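TarM (PDB 4X7R) belongs to the GT-B class of glycosyltransferases, with two Rossmann-like domains and a long antiparallel beta sheet inserted in the chain. Local coordinates at residues Glu49-Lys52 with Ala53-Gln57; Glu284-Arg287 with Leu288-Asn292. The protein carries 1 engineered substitution. All blocks are in the same frame, centred on the assembly; numbering follows the deposited sequence.

Contact 1 of 2, residues Glu49-Lys52 with Ala53-Gln57; sequences EIIK and ALKKQ
Helix 47-56 is the crossover helix of a beta-alpha-beta unit, running between parallel strands 36-40 and 66-68, and its turns illustrate how side chains one turn apart pair up on a helix. Ile-50 and Leu-54 lie side by side and point the same way, methyl CG2 of Ile-50 resting 4.0 Å from CD1 of Leu-54. That methyl is the branch trans to the backbone N of Ile-50, while CG1 is trans to the carbonyl carbon (chi1 -56°). More loosely, Ile-51 CD1 lies 4.3 Å from Leu-54 CD1. Leu-54 is the buried member of the group and also packs against Met-60 in the following loop.

On the neighbouring flank Ile-51 and Lys-55 run alongside each other, and Ile-51 CG2 touches Lys-55 CE at 3.7 Å. The lysine chain is extended beyond CG, which carries its ammonium past the isoleucine to the carbonyl oxygens of Arg-62 and Thr-64; two hydrogen bonds hold it there, just before strand 66-68. The backbones of the same pairs are joined by i to i+4 hydrogen bonds, Leu-54 N to Ile-50 O at 3.0 Å and Lys-55 N to Ile-51 O at 2.9 Å. Such i to i+3 and i to i+4 pairing, with Leu-54 buried and Lys-52 and Lys-56 exposed, suits an amphipathic helix flanking the parallel sheet of a Rossmann-like domain.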
loop_
_atom_site.group_PDB
_atom_site.type_symbol
_atom_site.label_atom_id
_atom_site.label_comp_id
_atom_site.label_asym_id
_atom_site.label_seq_id
_atom_site.Cartn_x
_atom_site.Cartn_y
_atom_site.Cartn_z
ATOM N N GLU A 49 -12.165 -6.181 -9.909
ATOM C CA GLU A 49 -11.026 -6.811 -10.591
ATOM C C GLU A 49 -9.745 -6.835 -9.747
ATOM O O GLU A 49 -8.938 -7.762 -9.902
ATOM C CB GLU A 49 -10.764 -6.166 -11.965
ATOM C CG GLU A 49 -11.834 -6.430 -13.026
ATOM C CD GLU A 49 -12.536 -7.784 -13.031
ATOM O OE1 GLU A 49 -13.700 -7.834 -12.570
ATOM O OE2 GLU A 49 -11.947 -8.781 -13.512
ATOM N N ILE A 50 -9.534 -5.807 -8.883
ATOM C CA ILE A 50 -8.349 -5.716 -8.009
ATOM C C ILE A 50 -8.436 -6.849 -6.966
ATOM O O ILE A 50 -7.476 -7.607 -6.796
ATOM C CB ILE A 50 -8.213 -4.313 -7.334
ATOM C CG1 ILE A 50 -8.164 -3.114 -8.348
ATOM C CG2 ILE A 50 -7.076 -4.272 -6.300
ATOM C CD1 ILE A 50 -6.970 -3.048 -9.323
ATOM N N ILE A 51 -9.599 -6.965 -6.300
ATOM C CA ILE A 51 -9.863 -7.978 -5.283
ATOM C C ILE A 51 -9.663 -9.420 -5.801
ATOM O O ILE A 51 -8.903 -10.192 -5.182
ATOM C CB ILE A 51 -11.218 -7.730 -4.565
ATOM C CG1 ILE A 51 -11.267 -6.328 -3.871
ATOM C CG2 ILE A 51 -11.560 -8.862 -3.585
ATOM C CD1 ILE A 51 -9.979 -5.942 -2.934
ATOM N N LYS A 52 -10.272 -9.748 -6.971
ATOM C CA LYS A 52 -10.146 -11.053 -7.613
ATOM C C LYS A 52 -8.681 -11.376 -7.868
ATOM O O LYS A 52 -8.256 -12.491 -7.569
ATOM C CB LYS A 52 -10.914 -11.106 -8.954
ATOM C CG LYS A 52 -12.429 -11.084 -8.850
ATOM C CD LYS A 52 -13.048 -11.247 -10.238
ATOM C CE LYS A 52 -14.487 -10.794 -10.336
ATOM N NZ LYS A 52 -15.418 -11.683 -9.590
ATOM N N ALA A 53 -7.899 -10.393 -8.392
ATOM C CA ALA A 53 -6.474 -10.567 -8.687
ATOM C C ALA A 53 -5.659 -10.852 -7.418
ATOM O O ALA A 53 -4.850 -11.773 -7.428
ATOM C CB ALA A 53 -5.931 -9.337 -9.397
ATOM N N LEU A 54 -5.890 -10.081 -6.327
ATOM C CA LEU A 54 -5.201 -10.239 -5.034
ATOM C C LEU A 54 -5.504 -11.590 -4.411
ATOM O O LEU A 54 -4.622 -12.193 -3.798
ATOM C CB LEU A 54 -5.606 -9.123 -4.051
ATOM C CG LEU A 54 -5.026 -7.730 -4.256
ATOM C CD1 LEU A 54 -5.758 -6.710 -3.406
ATOM C CD2 LEU A 54 -3.521 -7.712 -3.983
ATOM N N LYS A 55 -6.751 -12.070 -4.572
ATOM C CA LYS A 55 -7.159 -13.381 -4.052
ATOM C C LYS A 55 -6.580 -14.526 -4.884
ATOM O O LYS A 55 -6.094 -15.493 -4.305
ATOM C CB LYS A 55 -8.678 -13.482 -3.903
ATOM C CG LYS A 55 -9.192 -12.582 -2.801
ATOM C CD LYS A 55 -10.647 -12.814 -2.456
ATOM C CE LYS A 55 -11.003 -11.825 -1.376
ATOM N NZ LYS A 55 -12.268 -12.164 -0.693
ATOM N N LYS A 56 -6.580 -14.386 -6.229
ATOM C CA LYS A 56 -6.036 -15.369 -7.174
ATOM C C LYS A 56 -4.542 -15.576 -6.927
ATOM O O LYS A 56 -4.076 -16.716 -6.924
ATOM C CB LYS A 56 -6.308 -14.926 -8.628
ATOM C CG LYS A 56 -5.768 -15.872 -9.692
ATOM C CD LYS A 56 -6.574 -15.820 -10.991
ATOM C CE LYS A 56 -7.077 -17.172 -11.478
ATOM N NZ LYS A 56 -5.981 -18.149 -11.725
ATOM N N GLN A 57 -3.811 -14.475 -6.659
ATOM C CA GLN A 57 -2.369 -14.469 -6.361
ATOM C C GLN A 57 -2.043 -15.107 -4.994
ATOM O O GLN A 57 -0.873 -15.384 -4.707
ATOM C CB GLN A 57 -1.848 -13.021 -6.367
ATOM C CG GLN A 57 -1.705 -12.386 -7.753
ATOM C CD GLN A 57 -1.444 -10.894 -7.702
ATOM O OE1 GLN A 57 -1.152 -10.314 -6.647
ATOM N NE2 GLN A 57 -1.528 -10.238 -8.854
#

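Contact 2 of 2, residues Glu284-Arg287 with Leu288-Asn292; sequences EAQR and LDILN
NE2 of the buried Gln-286 is gripped twice, by Val-250 O and His-252 ND1, at the end of a side chain that touches Ile-290 one turn further along helix 284-293, which links parallel strands 278-281 and 299-301 in a beta-alpha-beta unit. The side chains of Gln-286 and Ile-290 slant across one another, with Gln-286 CG 3.9 Å from Ile-290 CD1. The glutamine chain continues extended, its CG trans to the backbone N (chi1 -171°). Ile-290 N donates to Gln-286 O at 2.9 Å, the shortest of the four backbone bonds between 284-287 and 288-292. The side chain of Gln-286 lies about 8 Å from the bound (2S)-2,3-dihydroxypropyl 2-acetamido-2-deoxy-alpha-D-glucopyranoside.

Asp-289 turns to a different side, where its OD2 meets Lys-425 in a salt bridge and Tyr-426 in a hydrogen bond, tying the helix to a loop of the other Rossmann-like domain. Arg-287 is straight from CG to NE, and NE bonds to Ile-299 O on the edge strand, which helps anchor the guanidinium. Leu-288 CD2 approaches that group obliquely, 4.1 Å from Arg-287 NH1. Leu-291 comes over a face instead: its methyl CD1 stands above the centre of the guanidinium plane, 3.6 Å from Arg-287 CZ.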
loop_
_atom_site.group_PDB
_atom_site.type_symbol
_atom_site.label_atom_id
_atom_site.label_comp_id
_atom_site.label_asym_id
_atom_site.label_seq_id
_atom_site.Cartn_x
_atom_site.Cartn_y
_atom_site.Cartn_z
ATOM N N GLU A 284 9.815 -3.566 20.616
ATOM C CA GLU A 284 9.913 -3.050 21.992
ATOM C C GLU A 284 10.679 -1.732 22.019
ATOM O O GLU A 284 10.321 -0.833 22.786
ATOM C CB GLU A 284 10.592 -4.069 22.953
ATOM C CG GLU A 284 9.841 -5.403 23.088
ATOM C CD GLU A 284 8.469 -5.389 23.750
ATOM O OE1 GLU A 284 8.105 -4.358 24.365
ATOM O OE2 GLU A 284 7.744 -6.408 23.629
ATOM N N ALA A 285 11.734 -1.614 21.203
ATOM C CA ALA A 285 12.569 -0.394 21.176
ATOM C C ALA A 285 11.785 0.839 20.771
ATOM O O ALA A 285 11.919 1.869 21.421
ATOM C CB ALA A 285 13.799 -0.596 20.285
ATOM N N GLN A 286 10.892 0.726 19.775
ATOM C CA GLN A 286 10.069 1.876 19.379
ATOM C C GLN A 286 9.130 2.281 20.494
ATOM O O GLN A 286 8.920 3.471 20.689
ATOM C CB GLN A 286 9.278 1.594 18.066
ATOM C CG GLN A 286 8.573 2.855 17.507
ATOM C CD GLN A 286 8.025 2.714 16.100
ATOM O OE1 GLN A 286 7.815 1.625 15.594
ATOM N NE2 GLN A 286 7.741 3.832 15.453
ATOM N N ARG A 287 8.532 1.304 21.209
ATOM C CA ARG A 287 7.610 1.575 22.323
ATOM C C ARG A 287 8.303 2.385 23.419
ATOM O O ARG A 287 7.748 3.390 23.882
ATOM C CB ARG A 287 7.056 0.260 22.913
ATOM C CG ARG A 287 6.226 0.476 24.164
ATOM C CD ARG A 287 5.624 -0.823 24.678
ATOM N NE ARG A 287 4.946 -0.572 25.950
ATOM C CZ ARG A 287 5.559 -0.622 27.127
ATOM N NH1 ARG A 287 6.852 -0.938 27.200
ATOM N NH2 ARG A 287 4.888 -0.357 28.239
ATOM N N LEU A 288 9.530 1.992 23.779
ATOM C CA LEU A 288 10.315 2.710 24.786
ATOM C C LEU A 288 10.680 4.115 24.318
ATOM O O LEU A 288 10.575 5.070 25.101
ATOM C CB LEU A 288 11.584 1.906 25.174
ATOM C CG LEU A 288 11.310 0.515 25.793
ATOM C CD1 LEU A 288 12.574 -0.307 25.872
ATOM C CD2 LEU A 288 10.690 0.640 27.164
ATOM N N ASP A 289 11.080 4.260 23.037
ATOM C CA ASP A 289 11.415 5.578 22.470
ATOM C C ASP A 289 10.204 6.492 22.518
ATOM O O ASP A 289 10.318 7.631 22.935
ATOM C CB ASP A 289 11.927 5.456 21.018
ATOM C CG ASP A 289 13.304 4.845 20.914
ATOM O OD1 ASP A 289 14.006 4.796 21.942
ATOM O OD2 ASP A 289 13.701 4.476 19.800
ATOM N N ILE A 290 9.032 5.959 22.188
ATOM C CA ILE A 290 7.795 6.749 22.205
ATOM C C ILE A 290 7.444 7.199 23.628
ATOM O O ILE A 290 7.109 8.361 23.839
ATOM C CB ILE A 290 6.642 5.977 21.500
ATOM C CG1 ILE A 290 6.857 5.974 19.964
ATOM C CG2 ILE A 290 5.260 6.558 21.885
ATOM C CD1 ILE A 290 5.904 5.090 19.176
ATOM N N LEU A 291 7.501 6.269 24.579
ATOM C CA LEU A 291 7.184 6.521 25.985
ATOM C C LEU A 291 8.119 7.567 26.600
ATOM O O LEU A 291 7.667 8.372 27.405
ATOM C CB LEU A 291 7.190 5.207 26.810
ATOM C CG LEU A 291 6.069 4.197 26.516
ATOM C CD1 LEU A 291 6.285 2.925 27.327
ATOM C CD2 LEU A 291 4.698 4.773 26.793
ATOM N N ASN A 292 9.400 7.568 26.199
ATOM C CA ASN A 292 10.384 8.528 26.693
ATOM C C ASN A 292 10.167 9.916 26.155
ATOM O O ASN A 292 10.291 10.865 26.928
ATOM C CB ASN A 292 11.820 8.049 26.467
ATOM C CG ASN A 292 12.155 6.780 27.204
ATOM O OD1 ASN A 292 11.605 6.495 28.269
ATOM N ND2 ASN A 292 13.052 5.958 26.641
#

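From the N terminus the chain first forms contact 1, in the crossover that leads to strand 66-68, an outermost strand of the seven-stranded parallel sheet. It then passes through the ten-stranded antiparallel sheet, returns to the parallel one, and forms contact 2 in the crossover to strand 299-301, the opposite outermost strand. Each contact joins consecutive residues of one helix and closes no long loop; the two follow in series, neither nested nor crossed. The centres of contact 1 and contact 2 are about 37 Å apart, on opposite sides of the chain's centre, and the two do not touch. The same helical spacing thus serves crossovers toward both edges of one Rossmann-like sheet.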